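Local coordinates for oxygenase-reductase (Streptomyces fradiae, PDB 4OSP), which is the C-terminal ketoreductase domain of a larger oxygenase-reductase, binds NADP and probably reduces the C-6 ketone of angucyclinones in urdamycin biosynthesis, at residues 83-88 and 143-148; 196-201 and 232-237. All coordinates share one frame; numbering follows the deposited sequence.

Overall arrangement
Both contacts are buried and apolar, and both lie within one Rossmann-type reductase domain. Contact 1 is the more peripheral, with its centre about 16 Å from the centre of the chain; the centre of contact 2 is about 9 Å from it. The two centres are about 23 Å apart, on opposite sides of the chain's centre, and the contacts share no helix or strand. Contact 1 joins helix 80-96 to the loop after helix 121-142, through one leucine methyl set against two helix side chains. Contact 2 sets helix 231-242 against strand 194-204 of the central sheet. It buries nearly twice the area, and the aspartates of its helix pair with arginines outside the contact.

Contact 1 of 2, residues 83-88 and 143-148; sequences ELFLAL and LTLIPD
Leu145 meets Phe85 and Leu88 through a single methyl, CD1. The contact is purely apolar. It is also small, burying 88 Å² over both sides, and the backbones stay well apart: the CA atoms of Phe85 and Leu145 are 9.9 Å from each other.

The aromatic part is an edge contact. Leu145 CD1 lies near the plane of the Phe85 ring, at the rim that carries CD2 and CE2. It is 3.8 Å from Phe85 CD2 and 4.0 Å from Phe85 CE2, and it does not sit over the ring face. The Leu145 side chain reaches this far because CD1 is anti to CA (chi2 178°), which makes it the extended end of the residue.

The aliphatic part is methyl to methyl. Leu88 CD2 is 4.1 Å from Leu145 CD1. Phe85 and Leu88 are three residues apart, so both point from the same side of the helix toward the loop.

Leu145 is tied by a backbone hydrogen bond to Leu101. Phe85 also packs on Ile138, Arg141 and Ala142 of helix 121-142, while Leu88 touches Ala44 on strand 42-47. Helices 80-96 and 121-142 thus pack side by side on one face of the Rossmann-type parallel sheet, and the loop leading to strand 151-155 closes against helix 80-96.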
ATOM      1  N   GLU B  83      31.871  -0.126  18.128  1.00 24.48           N
ATOM      2  CA  GLU B  83      32.909   0.748  17.576  1.00 25.98           C
ATOM      3  C   GLU B  83      32.298   2.009  16.969  1.00 25.37           C
ATOM      4  O   GLU B  83      32.758   3.129  17.241  1.00 25.44           O
ATOM      5  CB  GLU B  83      33.784   0.007  16.544  1.00 26.53           C
ATOM      6  CG  GLU B  83      34.453  -1.255  17.077  1.00 29.57           C
ATOM      7  CD  GLU B  83      35.385  -0.998  18.265  1.00 32.53           C
ATOM      8  OE1 GLU B  83      36.153  -0.005  18.244  1.00 35.00           O
ATOM      9  OE2 GLU B  83      35.357  -1.797  19.224  1.00 32.52           O
ATOM     10  N   LEU B  84      31.251   1.836  16.163  1.00 24.58           N
ATOM     11  CA  LEU B  84      30.560   2.985  15.577  1.00 23.40           C
ATOM     12  C   LEU B  84      30.300   4.062  16.638  1.00 22.74           C
ATOM     13  O   LEU B  84      30.722   5.210  16.483  1.00 23.11           O
ATOM     14  CB  LEU B  84      29.251   2.552  14.908  1.00 23.43           C
ATOM     15  CG  LEU B  84      28.299   3.621  14.341  1.00 23.88           C
ATOM     16  CD1 LEU B  84      28.997   4.629  13.437  1.00 23.28           C
ATOM     17  CD2 LEU B  84      27.164   2.948  13.577  1.00 23.62           C
ATOM     18  N   PHE B  85      29.636   3.691  17.724  1.00 21.57           N
ATOM     19  CA  PHE B  85      29.200   4.688  18.684  1.00 22.01           C
ATOM     20  C   PHE B  85      30.316   5.202  19.594  1.00 22.27           C
ATOM     21  O   PHE B  85      30.275   6.342  20.032  1.00 22.44           O
ATOM     22  CB  PHE B  85      27.986   4.189  19.475  1.00 22.62           C
ATOM     23  CG  PHE B  85      26.695   4.267  18.703  1.00 23.25           C
ATOM     24  CD1 PHE B  85      26.373   3.295  17.757  1.00 22.74           C
ATOM     25  CD2 PHE B  85      25.815   5.328  18.899  1.00 23.21           C
ATOM     26  CE1 PHE B  85      25.195   3.369  17.035  1.00 23.55           C
ATOM     27  CE2 PHE B  85      24.629   5.402  18.190  1.00 24.16           C
ATOM     28  CZ  PHE B  85      24.317   4.421  17.253  1.00 24.48           C
ATOM     29  N   LEU B  86      31.325   4.374  19.846  1.00 22.87           N
ATOM     30  CA  LEU B  86      32.537   4.836  20.526  1.00 24.35           C
ATOM     31  C   LEU B  86      33.120   6.024  19.769  1.00 24.20           C
ATOM     32  O   LEU B  86      33.353   7.100  20.347  1.00 24.03           O
ATOM     33  CB  LEU B  86      33.563   3.710  20.597  1.00 26.41           C
ATOM     34  CG  LEU B  86      34.717   3.805  21.598  1.00 30.05           C
ATOM     35  CD1 LEU B  86      34.217   3.668  23.036  1.00 30.41           C
ATOM     36  CD2 LEU B  86      35.753   2.727  21.293  1.00 29.84           C
ATOM     37  N   ALA B  87      33.316   5.835  18.468  1.00 23.94           N
ATOM     38  CA  ALA B  87      33.865   6.879  17.606  1.00 25.31           C
ATOM     39  C   ALA B  87      32.884   8.045  17.457  1.00 26.48           C
ATOM     40  O   ALA B  87      33.276   9.213  17.524  1.00 27.15           O
ATOM     41  CB  ALA B  87      34.239   6.299  16.249  1.00 25.01           C
ATOM     42  N   LEU B  88      31.602   7.726  17.306  1.00 26.01           N
ATOM     43  CA  LEU B  88      30.587   8.759  17.163  1.00 25.98           C
ATOM     44  C   LEU B  88      30.572   9.693  18.376  1.00 26.37           C
ATOM     45  O   LEU B  88      30.577  10.920  18.230  1.00 27.07           O
ATOM     46  CB  LEU B  88      29.196   8.136  16.936  1.00 24.33           C
ATOM     47  CG  LEU B  88      28.024   9.114  16.837  1.00 23.38           C
ATOM     48  CD1 LEU B  88      28.112   9.894  15.533  1.00 24.36           C
ATOM     49  CD2 LEU B  88      26.688   8.391  16.947  1.00 22.67           C
ATOM     50  N   LEU B 143      18.947   5.538  20.336  1.00 22.74           N
ATOM     51  CA  LEU B 143      17.856   6.068  21.162  1.00 25.02           C
ATOM     52  C   LEU B 143      18.370   6.747  22.420  1.00 26.43           C
ATOM     53  O   LEU B 143      17.738   7.659  22.945  1.00 28.28           O
ATOM     54  CB  LEU B 143      16.857   4.977  21.554  1.00 26.23           C
ATOM     55  CG  LEU B 143      16.049   4.248  20.475  1.00 27.07           C
ATOM     56  CD1 LEU B 143      15.011   3.378  21.165  1.00 30.04           C
ATOM     57  CD2 LEU B 143      15.375   5.195  19.499  1.00 26.39           C
ATOM     58  N   THR B 144      19.525   6.309  22.896  1.00 27.84           N
ATOM     59  CA  THR B 144      20.147   6.927  24.057  1.00 29.54           C
ATOM     60  C   THR B 144      20.679   8.336  23.774  1.00 29.39           C
ATOM     61  O   THR B 144      20.880   9.119  24.700  1.00 31.56           O
ATOM     62  CB  THR B 144      21.294   6.063  24.617  1.00 32.60           C
ATOM     63  OG1 THR B 144      21.899   6.751  25.714  1.00 39.74           O
ATOM     64  CG2 THR B 144      22.357   5.819  23.567  1.00 30.19           C
ATOM     65  N   LEU B 145      20.900   8.658  22.499  1.00 26.15           N
ATOM     66  CA  LEU B 145      21.494   9.934  22.130  1.00 24.23           C
ATOM     67  C   LEU B 145      20.504  10.897  21.470  1.00 24.76           C
ATOM     68  O   LEU B 145      20.668  12.109  21.561  1.00 25.92           O
ATOM     69  CB  LEU B 145      22.703   9.718  21.218  1.00 23.36           C
ATOM     70  CG  LEU B 145      23.776   8.728  21.700  1.00 23.46           C
ATOM     71  CD1 LEU B 145      24.887   8.597  20.663  1.00 23.25           C
ATOM     72  CD2 LEU B 145      24.368   9.142  23.044  1.00 23.55           C
ATOM     73  N   ILE B 146      19.481  10.356  20.808  1.00 23.88           N
ATOM     74  CA  ILE B 146      18.505  11.191  20.104  1.00 22.10           C
ATOM     75  C   ILE B 146      17.548  11.872  21.075  1.00 22.53           C
ATOM     76  O   ILE B 146      16.897  11.205  21.872  1.00 22.42           O
ATOM     77  CB  ILE B 146      17.712  10.392  19.043  1.00 21.36           C
ATOM     78  CG1 ILE B 146      18.681   9.770  18.015  1.00 20.50           C
ATOM     79  CG2 ILE B 146      16.660  11.280  18.375  1.00 19.08           C
ATOM     80  CD1 ILE B 146      18.066   8.689  17.162  1.00 19.79           C
ATOM     81  N   PRO B 147      17.475  13.216  21.014  1.00 22.59           N
ATOM     82  CA  PRO B 147      16.578  13.992  21.867  1.00 21.88           C
ATOM     83  C   PRO B 147      15.129  13.893  21.389  1.00 22.67           C
ATOM     84  O   PRO B 147      14.881  13.503  20.245  1.00 22.75           O
ATOM     85  CB  PRO B 147      17.070  15.431  21.658  1.00 22.40           C
ATOM     86  CG  PRO B 147      17.633  15.435  20.273  1.00 22.13           C
ATOM     87  CD  PRO B 147      18.250  14.075  20.089  1.00 21.25           C
ATOM     88  N   ASP B 148      14.182  14.250  22.254  1.00 21.80           N
ATOM     89  CA  ASP B 148      12.826  14.513  21.814  1.00 22.24           C
ATOM     90  C   ASP B 148      12.867  15.514  20.672  1.00 21.60           C
ATOM     91  O   ASP B 148      13.639  16.447  20.714  1.00 21.05           O
ATOM     92  CB  ASP B 148      11.995  15.088  22.964  1.00 23.60           C
ATOM     93  CG  ASP B 148      11.561  14.029  23.957  1.00 25.63           C
ATOM     94  OD1 ASP B 148      12.256  12.987  24.080  1.00 24.85           O
ATOM     95  OD2 ASP B 148      10.507  14.237  24.606  1.00 28.22           O
TER

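Contact 2 of 2, residues 196-201 and 232-237; sequences NSVGPG and TDVADV
Segments 196-200 and 232-237 run almost antiparallel; their axes are 168° apart in direction and 9.4 Å apart at closest approach. The CA atoms come nearest at Pro200 and Val234, 6.5 Å apart.

The contact is apolar and made by aliphatic groups. Val234 uses both of its methyls. CG1 is anti to the backbone N (chi1 -175°) and CG2 anti to the carbonyl carbon, so the two diverge to different partners. Val234 CG1 is 4.1 Å from Val198 CG1, and Val234 CG2 is 4.2 Å from Pro200 CB. This valine therefore packs against two residues of segment 196-201 at once. Val198 CG1 also meets the next turn of the helix, at 4.2 Å from Val237 CG1.

The helix has a polar side as well. Asp233 and Asp236 form salt bridges with Arg227 and Arg35 respectively, and both also bind Arg247 of the third subunit. Ile28, an NADP-binding residue, touches Pro200 and Val234.

The helix packs along a strand of the parallel sheet, running back against its direction. Helix 231-242 lies on the connection from strand 194-204 to its parallel neighbour 253-256, a beta-alpha-beta crossover of the Rossmann fold found in short-chain dehydrogenases/reductases.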
ATOM      1  N   ASN B 196      11.002   7.675   9.200  1.00 17.54           N
ATOM      2  CA  ASN B 196      10.523   7.503   7.838  1.00 17.25           C
ATOM      3  C   ASN B 196      11.500   6.708   6.973  1.00 17.17           C
ATOM      4  O   ASN B 196      12.681   6.561   7.305  1.00 16.94           O
ATOM      5  CB  ASN B 196      10.234   8.864   7.198  1.00 16.98           C
ATOM      6  CG  ASN B 196       9.031   9.552   7.811  1.00 17.57           C
ATOM      7  OD1 ASN B 196       7.884   9.147   7.590  1.00 18.26           O
ATOM      8  ND2 ASN B 196       9.282  10.602   8.576  1.00 16.81           N
ATOM      9  N   SER B 197      10.987   6.191   5.868  1.00 17.73           N
ATOM     10  CA  SER B 197      11.790   5.464   4.887  1.00 17.77           C
ATOM     11  C   SER B 197      11.832   6.278   3.603  1.00 18.19           C
ATOM     12  O   SER B 197      10.879   6.976   3.273  1.00 18.34           O
ATOM     13  CB  SER B 197      11.172   4.099   4.598  1.00 17.74           C
ATOM     14  OG  SER B 197      11.520   3.157   5.587  1.00 17.62           O
ATOM     15  N   VAL B 198      12.966   6.220   2.914  1.00 18.60           N
ATOM     16  CA  VAL B 198      13.122   6.833   1.608  1.00 18.85           C
ATOM     17  C   VAL B 198      13.565   5.731   0.640  1.00 19.31           C
ATOM     18  O   VAL B 198      14.533   5.017   0.912  1.00 19.09           O
ATOM     19  CB  VAL B 198      14.174   7.970   1.635  1.00 18.59           C
ATOM     20  CG1 VAL B 198      14.334   8.577   0.246  1.00 18.24           C
ATOM     21  CG2 VAL B 198      13.775   9.052   2.633  1.00 18.06           C
ATOM     22  N   GLY B 199      12.832   5.574  -0.459  1.00 19.53           N
ATOM     23  CA  GLY B 199      13.120   4.531  -1.441  1.00 21.28           C
ATOM     24  C   GLY B 199      13.685   5.091  -2.733  1.00 22.90           C
ATOM     25  O   GLY B 199      12.980   5.768  -3.482  1.00 23.56           O
ATOM     26  N   PRO B 200      14.977   4.835  -2.998  1.00 24.91           N
ATOM     27  CA  PRO B 200      15.584   5.262  -4.266  1.00 26.38           C
ATOM     28  C   PRO B 200      15.090   4.410  -5.442  1.00 28.20           C
ATOM     29  O   PRO B 200      14.573   3.308  -5.241  1.00 29.39           O
ATOM     30  CB  PRO B 200      17.083   5.011  -4.050  1.00 26.36           C
ATOM     31  CG  PRO B 200      17.258   4.696  -2.594  1.00 25.79           C
ATOM     32  CD  PRO B 200      15.943   4.159  -2.119  1.00 25.56           C
ATOM     33  N   GLY B 201      15.219   4.936  -6.652  1.00 29.55           N
ATOM     34  CA  GLY B 201      15.180   4.109  -7.848  1.00 31.51           C
ATOM     35  C   GLY B 201      16.610   3.858  -8.293  1.00 34.30           C
ATOM     36  O   GLY B 201      17.536   3.866  -7.475  1.00 35.45           O
ATOM     37  N   THR B 232      21.843  13.186  -5.703  1.00 27.55           N
ATOM     38  CA  THR B 232      21.376  14.428  -5.148  1.00 27.63           C
ATOM     39  C   THR B 232      19.824  14.484  -5.095  1.00 27.93           C
ATOM     40  O   THR B 232      19.240  15.206  -4.275  1.00 29.74           O
ATOM     41  CB  THR B 232      21.993  15.590  -5.960  1.00 29.29           C
ATOM     42  OG1 THR B 232      22.270  16.705  -5.105  1.00 31.85           O
ATOM     43  CG2 THR B 232      21.113  16.001  -7.148  1.00 28.38           C
ATOM     44  N   ASP B 233      19.169  13.711  -5.960  1.00 25.38           N
ATOM     45  CA  ASP B 233      17.713  13.619  -5.969  1.00 25.10           C
ATOM     46  C   ASP B 233      17.193  12.923  -4.715  1.00 23.82           C
ATOM     47  O   ASP B 233      16.117  13.253  -4.207  1.00 23.23           O
ATOM     48  CB  ASP B 233      17.233  12.883  -7.217  1.00 25.53           C
ATOM     49  CG  ASP B 233      17.577  13.623  -8.493  1.00 27.90           C
ATOM     50  OD1 ASP B 233      17.510  14.865  -8.500  1.00 32.52           O
ATOM     51  OD2 ASP B 233      17.936  12.972  -9.483  1.00 27.74           O
ATOM     52  N   VAL B 234      17.973  11.963  -4.227  1.00 21.55           N
ATOM     53  CA  VAL B 234      17.655  11.246  -3.012  1.00 20.76           C
ATOM     54  C   VAL B 234      18.088  12.051  -1.786  1.00 20.13           C
ATOM     55  O   VAL B 234      17.376  12.123  -0.793  1.00 19.02           O
ATOM     56  CB  VAL B 234      18.321   9.858  -2.998  1.00 20.18           C
ATOM     57  CG1 VAL B 234      17.891   9.078  -1.778  1.00 20.73           C
ATOM     58  CG2 VAL B 234      17.966   9.084  -4.265  1.00 20.66           C
ATOM     59  N   ALA B 235      19.255  12.673  -1.879  1.00 20.06           N
ATOM     60  CA  ALA B 235      19.814  13.412  -0.759  1.00 19.17           C
ATOM     61  C   ALA B 235      18.885  14.555  -0.341  1.00 19.19           C
ATOM     62  O   ALA B 235      18.749  14.850   0.837  1.00 19.51           O
ATOM     63  CB  ALA B 235      21.193  13.942  -1.126  1.00 18.54           C
ATOM     64  N   ASP B 236      18.225  15.170  -1.317  1.00 19.31           N
ATOM     65  CA  ASP B 236      17.388  16.337  -1.064  1.00 19.98           C
ATOM     66  C   ASP B 236      16.071  15.993  -0.374  1.00 19.35           C
ATOM     67  O   ASP B 236      15.455  16.838   0.280  1.00 18.80           O
ATOM     68  CB  ASP B 236      17.138  17.102  -2.363  1.00 20.67           C
ATOM     69  CG  ASP B 236      18.390  17.820  -2.872  1.00 22.54           C
ATOM     70  OD1 ASP B 236      19.371  17.946  -2.111  1.00 23.67           O
ATOM     71  OD2 ASP B 236      18.396  18.261  -4.037  1.00 24.22           O
ATOM     72  N   VAL B 237      15.641  14.751  -0.523  1.00 18.82           N
ATOM     73  CA  VAL B 237      14.437  14.282   0.143  1.00 18.58           C
ATOM     74  C   VAL B 237      14.762  13.991   1.603  1.00 18.19           C
ATOM     75  O   VAL B 237      14.028  14.397   2.498  1.00 17.48           O
ATOM     76  CB  VAL B 237      13.864  13.029  -0.550  1.00 18.32           C
ATOM     77  CG1 VAL B 237      12.713  12.457   0.259  1.00 18.10           C
ATOM     78  CG2 VAL B 237      13.391  13.388  -1.954  1.00 17.81           C
TER